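Local coordinates for protein imine reductase (Bacillus cereus, PDB 4D3D) that probably catalyses the NADPH-dependent reduction of cyclic imines such as 2-methylpyrroline to amines, with S selectivity, at residues N78-L83 against R164-V169; S93-V98 against K123-R128. One frame throughout, in Å; residues are numbered along the deposited sequence.

Contact 1 (N78-L83 against R164-V169); sequences NELVIL and RETLEV
In the Rossmann-type nucleotide-binding domain, strand 80-83 turns L80 and I82 toward helix 157-170, which packs against one face of the central sheet. L80 and T166 meet end to end, and L80 CD2 stops 3.7 Å from T166 CG2. In each residue the group leading to the contact is anti to the backbone N: CG in L80 (chi1 -174°) and the methyl CG2 in T166. The threonine's chi1 of -60° places OG1 beside its backbone N, which leaves CG2 facing the leucine.

Two residues along the strand, on the same side, I82 meets L167 differently. The two side chains run alongside in opposing senses, leaving I82 CD1 at 4.1 Å from L167 CD2. The CB of L167 does not aim squarely at the strand; its CD2 branch brings the side chain closer. No hydrogen bond joins the segments, and the contact is a small apolar one between alternate residues of a strand and consecutive residues of a helix. On the helix, R164 NE reaches E168 OE2 at 3.0 Å, a salt bridge in which the oxygen is met from above the carboxylate plane; S173 OG also bonds that oxygen.

Parallel strands 23-27 and 106-109 flank strand 80-83, their V24 and V108 touching both L80 and I82. F160 packs on L167 from within helix 157-170, and Y45, just before strand 46-50, touches T166.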
loop_
_atom_site.group_PDB
_atom_site.type_symbol
_atom_site.label_atom_id
_atom_site.label_comp_id
_atom_site.label_asym_id
_atom_site.label_seq_id
_atom_site.Cartn_x
_atom_site.Cartn_y
_atom_site.Cartn_z
ATOM N N ASN B 78 13.339 -38.431 17.475
ATOM C CA ASN B 78 12.706 -38.413 16.180
ATOM C C ASN B 78 13.663 -37.850 15.119
ATOM O O ASN B 78 14.626 -37.092 15.418
ATOM C CB ASN B 78 11.418 -37.527 16.175
ATOM C CG ASN B 78 10.306 -38.067 16.992
ATOM O OD1 ASN B 78 9.984 -37.559 18.092
ATOM N ND2 ASN B 78 9.731 -39.129 16.531
ATOM N N GLU B 79 13.334 -38.161 13.860
ATOM C CA GLU B 79 14.010 -37.579 12.690
ATOM C C GLU B 79 13.591 -36.133 12.457
ATOM O O GLU B 79 14.425 -35.280 12.216
ATOM C CB GLU B 79 13.613 -38.378 11.448
ATOM C CG GLU B 79 14.122 -37.824 10.134
ATOM C CD GLU B 79 13.687 -38.756 8.969
ATOM O OE1 GLU B 79 12.485 -39.090 8.845
ATOM O OE2 GLU B 79 14.588 -39.230 8.278
ATOM N N LEU B 80 12.288 -35.889 12.587
ATOM C CA LEU B 80 11.733 -34.538 12.359
ATOM C C LEU B 80 11.611 -33.726 13.656
ATOM O O LEU B 80 10.962 -34.198 14.634
ATOM C CB LEU B 80 10.375 -34.683 11.685
ATOM C CG LEU B 80 9.740 -33.360 11.258
ATOM C CD1 LEU B 80 10.551 -32.687 10.189
ATOM C CD2 LEU B 80 8.301 -33.564 10.786
ATOM N N VAL B 81 12.240 -32.526 13.645
ATOM C CA VAL B 81 12.339 -31.650 14.825
ATOM C C VAL B 81 11.807 -30.294 14.401
ATOM O O VAL B 81 12.418 -29.631 13.582
ATOM C CB VAL B 81 13.808 -31.549 15.250
ATOM C CG1 VAL B 81 13.924 -30.602 16.435
ATOM C CG2 VAL B 81 14.403 -32.937 15.498
ATOM N N ILE B 82 10.660 -29.899 14.961
ATOM C CA ILE B 82 10.136 -28.545 14.746
ATOM C C ILE B 82 10.791 -27.547 15.719
ATOM O O ILE B 82 10.726 -27.758 16.917
ATOM C CB ILE B 82 8.610 -28.521 14.936
ATOM C CG1 ILE B 82 7.854 -29.568 14.106
ATOM C CG2 ILE B 82 8.062 -27.102 14.702
ATOM C CD1 ILE B 82 8.183 -29.658 12.691
ATOM N N LEU B 83 11.457 -26.514 15.218
ATOM C CA LEU B 83 12.067 -25.534 16.074
ATOM C C LEU B 83 11.149 -24.300 16.085
ATOM O O LEU B 83 11.159 -23.496 15.160
ATOM C CB LEU B 83 13.430 -25.168 15.553
ATOM C CG LEU B 83 14.441 -26.314 15.488
ATOM C CD1 LEU B 83 15.726 -25.799 14.930
ATOM C CD2 LEU B 83 14.737 -26.802 16.887
ATOM N N ARG B 164 6.165 -33.474 4.162
ATOM C CA ARG B 164 5.039 -32.646 3.868
ATOM C C ARG B 164 3.762 -33.073 4.544
ATOM O O ARG B 164 2.988 -32.248 5.024
ATOM C CB ARG B 164 4.861 -32.648 2.347
ATOM C CG ARG B 164 3.600 -32.109 1.810
ATOM C CD ARG B 164 3.840 -32.147 0.291
ATOM N NE ARG B 164 2.895 -31.264 -0.231
ATOM C CZ ARG B 164 3.045 -30.496 -1.284
ATOM N NH1 ARG B 164 4.141 -30.510 -2.036
ATOM N NH2 ARG B 164 2.034 -29.712 -1.577
ATOM N N GLU B 165 3.536 -34.367 4.530
ATOM C CA GLU B 165 2.348 -34.907 5.167
ATOM C C GLU B 165 2.234 -34.510 6.648
ATOM O O GLU B 165 1.184 -34.063 7.113
ATOM C CB GLU B 165 2.348 -36.424 4.986
ATOM C CG GLU B 165 1.109 -37.092 5.580
ATOM C CD GLU B 165 0.965 -38.581 5.214
ATOM O OE1 GLU B 165 1.939 -39.343 5.129
ATOM O OE2 GLU B 165 -0.164 -38.992 4.979
ATOM N N THR B 166 3.319 -34.669 7.411
ATOM C CA THR B 166 3.304 -34.231 8.798
ATOM C C THR B 166 3.105 -32.688 8.906
ATOM O O THR B 166 2.351 -32.208 9.748
ATOM C CB THR B 166 4.630 -34.635 9.500
ATOM O OG1 THR B 166 4.761 -36.054 9.448
ATOM C CG2 THR B 166 4.667 -34.130 10.937
ATOM N N LEU B 167 3.856 -31.917 8.122
ATOM C CA LEU B 167 3.750 -30.451 8.183
ATOM C C LEU B 167 2.317 -30.016 7.884
ATOM O O LEU B 167 1.839 -29.105 8.470
ATOM C CB LEU B 167 4.756 -29.765 7.211
ATOM C CG LEU B 167 6.207 -30.020 7.649
ATOM C CD1 LEU B 167 7.145 -29.483 6.581
ATOM C CD2 LEU B 167 6.490 -29.407 9.017
ATOM N N GLU B 168 1.645 -30.698 6.956
ATOM C CA GLU B 168 0.250 -30.329 6.569
ATOM C C GLU B 168 -0.833 -30.704 7.585
ATOM O O GLU B 168 -1.985 -30.274 7.472
ATOM C CB GLU B 168 -0.042 -30.867 5.154
ATOM C CG GLU B 168 0.656 -30.052 4.095
ATOM C CD GLU B 168 0.481 -30.540 2.678
ATOM O OE1 GLU B 168 -0.188 -31.548 2.431
ATOM O OE2 GLU B 168 1.053 -29.926 1.784
ATOM N N VAL B 169 -0.461 -31.428 8.643
ATOM C CA VAL B 169 -1.334 -31.522 9.804
ATOM C C VAL B 169 -1.501 -30.147 10.489
ATOM O O VAL B 169 -2.556 -29.818 11.040
ATOM C CB VAL B 169 -0.747 -32.532 10.810
ATOM C CG1 VAL B 169 -1.528 -32.531 12.107
ATOM C CG2 VAL B 169 -0.642 -33.897 10.164
#

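Contact 2 (S93-V98 against K123-R128)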
loop_
_atom_site.group_PDB
_atom_site.type_symbol
_atom_site.label_atom_id
_atom_site.label_comp_id
_atom_site.label_asym_id
_atom_site.label_seq_id
_atom_site.Cartn_x
_atom_site.Cartn_y
_atom_site.Cartn_z
ATOM N N SER B 93 22.444 -21.462 20.064
ATOM C CA SER B 93 22.801 -21.589 21.487
ATOM C C SER B 93 22.566 -23.015 21.958
ATOM O O SER B 93 23.338 -23.579 22.714
ATOM C CB SER B 93 21.935 -20.556 22.278
ATOM O OG SER B 93 22.210 -20.696 23.690
ATOM N N ILE B 94 21.434 -23.588 21.612
ATOM C CA ILE B 94 21.093 -24.922 22.123
ATOM C C ILE B 94 21.723 -26.078 21.313
ATOM O O ILE B 94 21.988 -27.153 21.869
ATOM C CB ILE B 94 19.566 -25.135 22.286
ATOM C CG1 ILE B 94 18.859 -25.137 20.964
ATOM C CG2 ILE B 94 18.886 -24.097 23.228
ATOM C CD1 ILE B 94 17.450 -25.534 20.999
ATOM N N LEU B 95 21.941 -25.885 20.005
ATOM C CA LEU B 95 22.490 -26.985 19.179
ATOM C C LEU B 95 23.994 -27.019 19.019
ATOM O O LEU B 95 24.564 -28.124 18.890
ATOM C CB LEU B 95 21.835 -26.964 17.776
ATOM C CG LEU B 95 20.348 -27.126 17.654
ATOM C CD1 LEU B 95 19.914 -27.236 16.203
ATOM C CD2 LEU B 95 19.859 -28.294 18.459
ATOM N N GLU B 96 24.687 -25.886 19.074
ATOM C CA GLU B 96 26.166 -25.846 18.883
ATOM C C GLU B 96 26.849 -26.799 19.859
ATOM O O GLU B 96 27.764 -27.564 19.443
ATOM C CB GLU B 96 26.773 -24.425 18.963
ATOM C CG GLU B 96 28.286 -24.338 18.566
ATOM C CD GLU B 96 29.232 -24.798 19.671
ATOM O OE1 GLU B 96 28.834 -24.686 20.860
ATOM O OE2 GLU B 96 30.323 -25.383 19.349
ATOM N N PRO B 97 26.396 -26.814 21.145
ATOM C CA PRO B 97 27.121 -27.677 22.101
ATOM C C PRO B 97 26.904 -29.132 21.864
ATOM O O PRO B 97 27.653 -29.930 22.481
ATOM C CB PRO B 97 26.520 -27.267 23.460
ATOM C CG PRO B 97 26.106 -25.802 23.237
ATOM C CD PRO B 97 25.517 -25.849 21.822
ATOM N N VAL B 98 25.898 -29.491 21.072
ATOM C CA VAL B 98 25.601 -30.875 20.744
ATOM C C VAL B 98 25.707 -31.157 19.231
ATOM O O VAL B 98 25.040 -31.999 18.713
ATOM C CB VAL B 98 24.247 -31.312 21.326
ATOM C CG1 VAL B 98 24.330 -31.336 22.855
ATOM C CG2 VAL B 98 23.116 -30.433 20.872
ATOM N N LYS B 123 23.171 -23.888 6.026
ATOM C CA LYS B 123 24.531 -24.321 5.700
ATOM C C LYS B 123 25.213 -24.894 6.966
ATOM O O LYS B 123 25.867 -25.965 6.874
ATOM C CB LYS B 123 25.335 -23.173 5.180
ATOM C CG LYS B 123 26.786 -23.534 4.904
ATOM C CD LYS B 123 26.862 -24.718 3.880
ATOM C CE LYS B 123 28.235 -24.973 3.196
ATOM N NZ LYS B 123 29.419 -24.814 4.075
ATOM N N TRP B 124 25.038 -24.187 8.093
ATOM C CA TRP B 124 25.585 -24.651 9.403
ATOM C C TRP B 124 25.095 -26.040 9.717
ATOM O O TRP B 124 25.920 -26.919 10.172
ATOM C CB TRP B 124 25.269 -23.595 10.469
ATOM C CG TRP B 124 25.921 -23.814 11.827
ATOM C CD1 TRP B 124 27.095 -23.262 12.280
ATOM C CD2 TRP B 124 25.388 -24.612 12.894
ATOM N NE1 TRP B 124 27.325 -23.692 13.592
ATOM C CE2 TRP B 124 26.277 -24.492 13.988
ATOM C CE3 TRP B 124 24.220 -25.369 13.055
ATOM C CZ2 TRP B 124 26.030 -25.141 15.205
ATOM C CZ3 TRP B 124 23.929 -25.950 14.260
ATOM C CH2 TRP B 124 24.894 -25.922 15.313
ATOM N N LEU B 125 23.808 -26.301 9.599
ATOM C CA LEU B 125 23.219 -27.586 9.817
ATOM C C LEU B 125 23.694 -28.682 8.864
ATOM O O LEU B 125 24.036 -29.775 9.285
ATOM C CB LEU B 125 21.712 -27.540 9.783
ATOM C CG LEU B 125 21.075 -26.742 10.953
ATOM C CD1 LEU B 125 19.621 -26.456 10.716
ATOM C CD2 LEU B 125 21.257 -27.623 12.202
ATOM N N GLU B 126 23.783 -28.360 7.566
ATOM C CA GLU B 126 24.330 -29.317 6.585
ATOM C C GLU B 126 25.768 -29.728 6.879
ATOM O O GLU B 126 26.068 -30.915 6.661
ATOM C CB GLU B 126 24.241 -28.717 5.148
ATOM C CG GLU B 126 22.788 -28.456 4.806
ATOM N N ASP B 127 26.614 -28.818 7.306
ATOM C CA ASP B 127 28.018 -29.084 7.640
ATOM C C ASP B 127 28.064 -30.173 8.798
ATOM O O ASP B 127 29.055 -30.898 8.933
ATOM C CB ASP B 127 28.738 -27.879 8.093
ATOM C CG ASP B 127 29.073 -26.942 6.932
ATOM O OD1 ASP B 127 28.896 -27.398 5.777
ATOM O OD2 ASP B 127 29.517 -25.826 7.208
ATOM N N ARG B 128 27.006 -30.239 9.583
ATOM C CA ARG B 128 26.904 -31.206 10.716
ATOM C C ARG B 128 26.049 -32.423 10.404
ATOM O O ARG B 128 25.699 -33.272 11.248
ATOM C CB ARG B 128 26.427 -30.460 12.008
ATOM C CG ARG B 128 27.464 -29.468 12.523
ATOM C CD ARG B 128 26.884 -28.337 13.363
ATOM N NE ARG B 128 28.002 -27.469 13.800
ATOM C CZ ARG B 128 28.652 -26.624 13.006
ATOM N NH1 ARG B 128 28.326 -26.464 11.750
ATOM N NH2 ARG B 128 29.677 -25.961 13.476
#
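L95, on helix 88-95, meets two consecutive residues of helix 115-127. L95 CB lies 4.1 Å from W124 CH2, and L95 CD1 approaches L125 CD2 at 4.2 Å. The leucine thus spans the far end of the indole and the neighbouring aliphatic side chain. Its carbonyl carbon also comes to the indole rim, near the plane of the ring.

At E96 the backbone itself becomes the contact surface. E96 CA sits 3.7 Å from W124 CZ2, in plane at the edge of the indole, and the side chain follows with E96 CB at 3.9 Å from the same ring carbon. The glutamate and tryptophan side chains run nearly perpendicular; a bend at chi2 (-79°) turns the glutamate chain, and its carboxylate is tilted 59° from the ring. W124, with CG anti to its N (chi1 -172°), carries the indole across to the other segment. Beyond E96, V98 N bonds L95 O, a backbone link across the short 3-10 turn.

The indole is also held from within its own segment. R128 lays its guanidinium over one face, R128 CZ standing 3.2 Å above the W124 ring plane and displaced to the margin of the ring, while R128 NH1 donates to W124 O at 2.9 Å. Together with the bond from R128 NE to S99 OG, this helps hold the guanidinium over the ring. E96 OE2 and R128 NH2 remain 5.9 Å apart, so any attraction there would be long-range.

S99 ties the two ends together, its OG also bonding E96 O. Y92 and M91 of helix 88-95 pack on W124, the tyrosine edge-to-face, and V71 of helix 71-77 touches L95.

How the contacts relate
Following the chain from the N terminus, contact 1 opens first, on strand 80-83, and closes last, when helix 157-170 returns to the sheet after 80 intervening residues. Within that long loop lies the whole of contact 2: helix 88-95 comes directly after the strand, the chain runs through strand 106-109, and helix 115-127 closes a shorter loop of 24 residues. The loops therefore nest without crossing. Contact 1 ties a central strand to a helix, whereas contact 2 joins two helices that follow successive parallel strands. Their centres lie 19 Å apart, with nearest atoms about 5 Å apart, and all four segments belong to the nucleotide-binding domain.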